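PDB 4AXH: (R)-specific secondary-alkylsulfatase from Pseudomonas sp., which hydrolyses (R)-secondary alkyl sulfates with strict inversion of configuration, using a two-zinc site to give (S)-alcohols and sulfate. Local coordinates for residues A[626-630]-A[631-635]; A[418-421]-A[422-426]. All coordinates share one frame; numbering follows the deposited sequence.

Contact 1: A[626-630]-A[631-635]; sequences TAIKQ and GTVKL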
loop_
_atom_site.group_PDB
_atom_site.type_symbol
_atom_site.label_atom_id
_atom_site.label_comp_id
_atom_site.label_asym_id
_atom_site.label_seq_id
_atom_site.Cartn_x
_atom_site.Cartn_y
_atom_site.Cartn_z
ATOM N N THR A 626 -7.090 -15.961 -39.837
ATOM C CA THR A 626 -8.011 -15.167 -40.661
ATOM C C THR A 626 -7.340 -13.823 -41.007
ATOM O O THR A 626 -7.412 -13.379 -42.156
ATOM C CB THR A 626 -9.336 -14.984 -39.897
ATOM O OG1 THR A 626 -9.919 -16.264 -39.654
ATOM C CG2 THR A 626 -10.332 -14.084 -40.622
ATOM N N ALA A 627 -6.664 -13.209 -40.009
ATOM C CA ALA A 627 -5.932 -11.947 -40.126
ATOM C C ALA A 627 -4.685 -12.099 -40.979
ATOM O O ALA A 627 -4.392 -11.195 -41.766
ATOM C CB ALA A 627 -5.552 -11.437 -38.750
ATOM N N ILE A 628 -3.943 -13.233 -40.814
ATOM C CA ILE A 628 -2.736 -13.575 -41.586
ATOM C C ILE A 628 -3.084 -13.614 -43.072
ATOM O O ILE A 628 -2.403 -12.963 -43.871
ATOM C CB ILE A 628 -2.077 -14.921 -41.142
ATOM C CG1 ILE A 628 -1.790 -15.005 -39.620
ATOM C CG2 ILE A 628 -0.832 -15.253 -41.977
ATOM C CD1 ILE A 628 -0.869 -13.986 -39.031
ATOM N N LYS A 629 -4.147 -14.372 -43.430
ATOM C CA LYS A 629 -4.602 -14.510 -44.815
ATOM C C LYS A 629 -5.114 -13.192 -45.399
ATOM O O LYS A 629 -4.689 -12.821 -46.491
ATOM C CB LYS A 629 -5.542 -15.719 -45.031
ATOM C CG LYS A 629 -6.944 -15.601 -44.439
ATOM C CD LYS A 629 -7.817 -16.770 -44.863
ATOM C CE LYS A 629 -9.272 -16.559 -44.519
ATOM N NZ LYS A 629 -10.043 -15.963 -45.645
ATOM N N GLN A 630 -5.920 -12.438 -44.622
ATOM C CA GLN A 630 -6.451 -11.109 -44.962
ATOM C C GLN A 630 -5.340 -10.109 -45.383
ATOM O O GLN A 630 -5.577 -9.237 -46.218
ATOM C CB GLN A 630 -7.185 -10.549 -43.734
ATOM C CG GLN A 630 -7.976 -9.273 -43.975
ATOM C CD GLN A 630 -9.432 -9.549 -44.232
ATOM O OE1 GLN A 630 -10.056 -10.398 -43.584
ATOM N NE2 GLN A 630 -10.021 -8.792 -45.149
ATOM N N GLY A 631 -4.165 -10.234 -44.767
ATOM C CA GLY A 631 -3.024 -9.354 -44.997
ATOM C C GLY A 631 -2.807 -8.326 -43.896
ATOM O O GLY A 631 -1.764 -7.660 -43.873
ATOM N N THR A 632 -3.797 -8.197 -42.968
ATOM C CA THR A 632 -3.806 -7.274 -41.819
ATOM C C THR A 632 -2.738 -7.591 -40.764
ATOM O O THR A 632 -2.445 -6.752 -39.909
ATOM C CB THR A 632 -5.207 -7.160 -41.200
ATOM O OG1 THR A 632 -5.773 -8.462 -41.014
ATOM C CG2 THR A 632 -6.127 -6.290 -42.011
ATOM N N VAL A 633 -2.187 -8.810 -40.807
ATOM C CA VAL A 633 -1.110 -9.260 -39.932
ATOM C C VAL A 633 -0.017 -9.902 -40.799
ATOM O O VAL A 633 -0.171 -11.035 -41.264
ATOM C CB VAL A 633 -1.569 -10.187 -38.764
ATOM C CG1 VAL A 633 -0.378 -10.660 -37.934
ATOM C CG2 VAL A 633 -2.584 -9.487 -37.871
ATOM N N LYS A 634 1.068 -9.164 -41.038
ATOM C CA LYS A 634 2.204 -9.664 -41.811
ATOM C C LYS A 634 3.277 -10.174 -40.849
ATOM O O LYS A 634 3.558 -9.522 -39.839
ATOM C CB LYS A 634 2.757 -8.593 -42.769
ATOM C CG LYS A 634 1.793 -8.232 -43.895
ATOM C CD LYS A 634 2.484 -7.452 -44.995
ATOM C CE LYS A 634 1.484 -6.857 -45.956
ATOM N NZ LYS A 634 2.045 -6.704 -47.320
ATOM N N LEU A 635 3.845 -11.352 -41.142
ATOM C CA LEU A 635 4.852 -11.956 -40.277
ATOM C C LEU A 635 6.205 -12.196 -40.939
ATOM O O LEU A 635 6.276 -12.641 -42.090
ATOM C CB LEU A 635 4.364 -13.289 -39.684
ATOM C CG LEU A 635 2.949 -13.391 -39.144
ATOM C CD1 LEU A 635 2.597 -14.838 -38.924
ATOM C CD2 LEU A 635 2.791 -12.630 -37.838
#
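Ala-627 O is the polar focus where helix 624-630 ends, accepting several donors from the segment that follows. Thr-632 OG1 donates a 3.2 Å hydrogen bond to Ala-627 O, reaching the carbonyl from its flank (112° at the oxygen) and tilted 19° from its plane. The threonine's chi1 of 47° sets OG1 between its own backbone N and carbonyl carbon, on the side that faces the helix end. Three weak backbone bonds join it: Val-633 N to Ala-627 O at 3.4 Å, and Gly-631 N to both Ala-627 O and Ile-628 O. Gly-631 is the first residue to leave helical angles. With its positive phi, a conformation that glycine readily adopts, it ends the helix in a C-cap turn, and the chain turns here into strand 634-637, an edge strand of the five-stranded sheet in the alkylsulfatase C-terminal region, related to the SCP2 fold. Apolar contacts close the turn. Val-633 straddles the helix end, CG2 on Ala-627 CB at 3.7 Å and CG1 on Ile-628 CD1 at 3.5 Å. Ile-628 CD1 also meets Leu-635 CD1 at 3.6 Å, those two side chains crossing at about a right angle. Beyond the turn, Val-633 and Leu-635 rest on Val-607 of the neighbouring strand, and Val-633 also on Ile-617.

Contact 2: A[418-421]-A[422-426]; sequences GALS and TNLRA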
loop_
_atom_site.group_PDB
_atom_site.type_symbol
_atom_site.label_atom_id
_atom_site.label_comp_id
_atom_site.label_asym_id
_atom_site.label_seq_id
_atom_site.Cartn_x
_atom_site.Cartn_y
_atom_site.Cartn_z
ATOM N N GLY A 418 -16.750 4.778 3.445
ATOM C CA GLY A 418 -15.514 4.300 4.050
ATOM C C GLY A 418 -15.821 3.814 5.458
ATOM O O GLY A 418 -16.854 4.170 6.045
ATOM N N ALA A 419 -14.959 2.985 6.017
ATOM C CA ALA A 419 -15.196 2.558 7.376
ATOM C C ALA A 419 -14.001 2.951 8.241
ATOM O O ALA A 419 -12.858 2.901 7.768
ATOM C CB ALA A 419 -15.446 1.080 7.418
ATOM N N LEU A 420 -14.268 3.421 9.479
ATOM C CA LEU A 420 -13.216 3.852 10.401
ATOM C C LEU A 420 -12.288 2.691 10.742
ATOM O O LEU A 420 -11.066 2.846 10.677
ATOM C CB LEU A 420 -13.809 4.546 11.651
ATOM C CG LEU A 420 -12.936 4.684 12.920
ATOM C CD1 LEU A 420 -11.864 5.724 12.768
ATOM C CD2 LEU A 420 -13.801 5.009 14.107
ATOM N N SER A 421 -12.856 1.516 11.004
ATOM C CA SER A 421 -12.084 0.297 11.280
ATOM C C SER A 421 -11.187 -0.079 10.071
ATOM O O SER A 421 -9.971 -0.213 10.228
ATOM C CB SER A 421 -13.035 -0.840 11.627
ATOM O OG SER A 421 -13.963 -1.041 10.570
ATOM N N THR A 422 -11.795 -0.181 8.855
ATOM C CA THR A 422 -11.125 -0.519 7.595
ATOM C C THR A 422 -9.980 0.446 7.303
ATOM O O THR A 422 -8.869 -0.012 7.004
ATOM C CB THR A 422 -12.159 -0.530 6.468
ATOM O OG1 THR A 422 -13.248 -1.366 6.851
ATOM C CG2 THR A 422 -11.572 -0.931 5.113
ATOM N N ASN A 423 -10.258 1.776 7.398
ATOM C CA ASN A 423 -9.305 2.847 7.143
ATOM C C ASN A 423 -8.155 2.855 8.108
ATOM O O ASN A 423 -7.037 3.103 7.670
ATOM C CB ASN A 423 -9.997 4.198 7.082
ATOM C CG ASN A 423 -10.767 4.414 5.796
ATOM O OD1 ASN A 423 -10.576 3.709 4.774
ATOM N ND2 ASN A 423 -11.658 5.408 5.816
ATOM N N LEU A 424 -8.402 2.574 9.403
ATOM C CA LEU A 424 -7.306 2.480 10.394
ATOM C C LEU A 424 -6.399 1.286 10.040
ATOM O O LEU A 424 -5.177 1.424 10.021
ATOM C CB LEU A 424 -7.823 2.347 11.843
ATOM C CG LEU A 424 -8.555 3.548 12.437
ATOM C CD1 LEU A 424 -9.295 3.142 13.644
ATOM C CD2 LEU A 424 -7.613 4.713 12.759
ATOM N N ARG A 425 -7.016 0.148 9.677
ATOM C CA ARG A 425 -6.316 -1.063 9.244
ATOM C C ARG A 425 -5.522 -0.735 7.981
ATOM O O ARG A 425 -4.351 -1.072 7.924
ATOM C CB ARG A 425 -7.311 -2.250 9.070
ATOM C CG ARG A 425 -7.861 -2.742 10.429
ATOM C CD ARG A 425 -8.656 -4.035 10.432
ATOM N NE ARG A 425 -10.074 -3.805 10.218
ATOM C CZ ARG A 425 -11.045 -4.164 11.046
ATOM N NH1 ARG A 425 -10.772 -4.844 12.149
ATOM N NH2 ARG A 425 -12.299 -3.876 10.763
ATOM N N ALA A 426 -6.117 0.044 7.046
ATOM C CA ALA A 426 -5.501 0.505 5.798
ATOM C C ALA A 426 -4.226 1.311 6.017
ATOM O O ALA A 426 -3.256 1.113 5.270
ATOM C CB ALA A 426 -6.510 1.304 4.940
#
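Three successive i to i+4 bonds open helix 420-431: Asn-423 N to Ala-419 O at 2.9 Å, Leu-424 N to Leu-420 O and Arg-425 N to Ser-421 O, all three nearly straight, with N-H...O angles of 156 to 164°. Ala-419 stands at the N-cap with only a methyl to offer; Ala-419 CB lies 3.3 Å from Thr-422 OG1. Asn-423 lays CB and CG against the carbonyl that its own N-H binds, Asn-423 CB 3.2 Å from Ala-419 O. The amide finds its hydrogen-bond partners outside the turn: OD1 accepts Leu-319 N and ND2 donates to His-317 O. Both ends of the buried amide are thereby satisfied, its rotation is fixed, and the helix start is tied to the loop whose residues Asn-318 to Arg-323 bind sulfate. Leu-420 and Leu-424, one turn apart, run alongside each other in the same direction, with Leu-420 CD1 3.7 Å from Leu-424 CD1. Arg-425 extends from its backbone and then bends at chi3 (-90°), which folds the guanidinium back along the helix until Arg-425 NH2 lies 3.2 Å from Ser-421 CB. The group meets that carbon obliquely, while NH2 makes a salt bridge with Asp-443 of the second subunit, so the bend brings this charge to the dimer interface. Around this first turn, helix 362-388 supplies Leu-379 and helix 393-400 supplies Val-400 against the leucine pair, with Ile-396 also touching Leu-424. Trp-517 of helix 515-529 lies against Ala-419, Ser-421 and Thr-422, and the backbone of Gly-418 is hydrogen-bonded to Met-316 in the adjoining loop.

How the contacts relate
Contact 1 is the C-terminal end of one helix, where 626-635 turns into a strand; contact 2, at 418-426, is the N-terminal start of another. They belong to different regions, the SCP2-like C-terminal part and the dimerisation part, on opposite sides of the chain's centre. Their centres are 52 Å apart and their nearest atoms about 44 Å, so neither touches the other. Contact 2 borders the active site: it directly follows the sulfate-binding Tyr-417, and the nearest atoms of Gly-418 are about 3 Å from Asn-318, which also binds sulfate, and about 13 Å from a zinc ion. Contact 1 lies away from these sites, and the second subunit touches contact 2 alone.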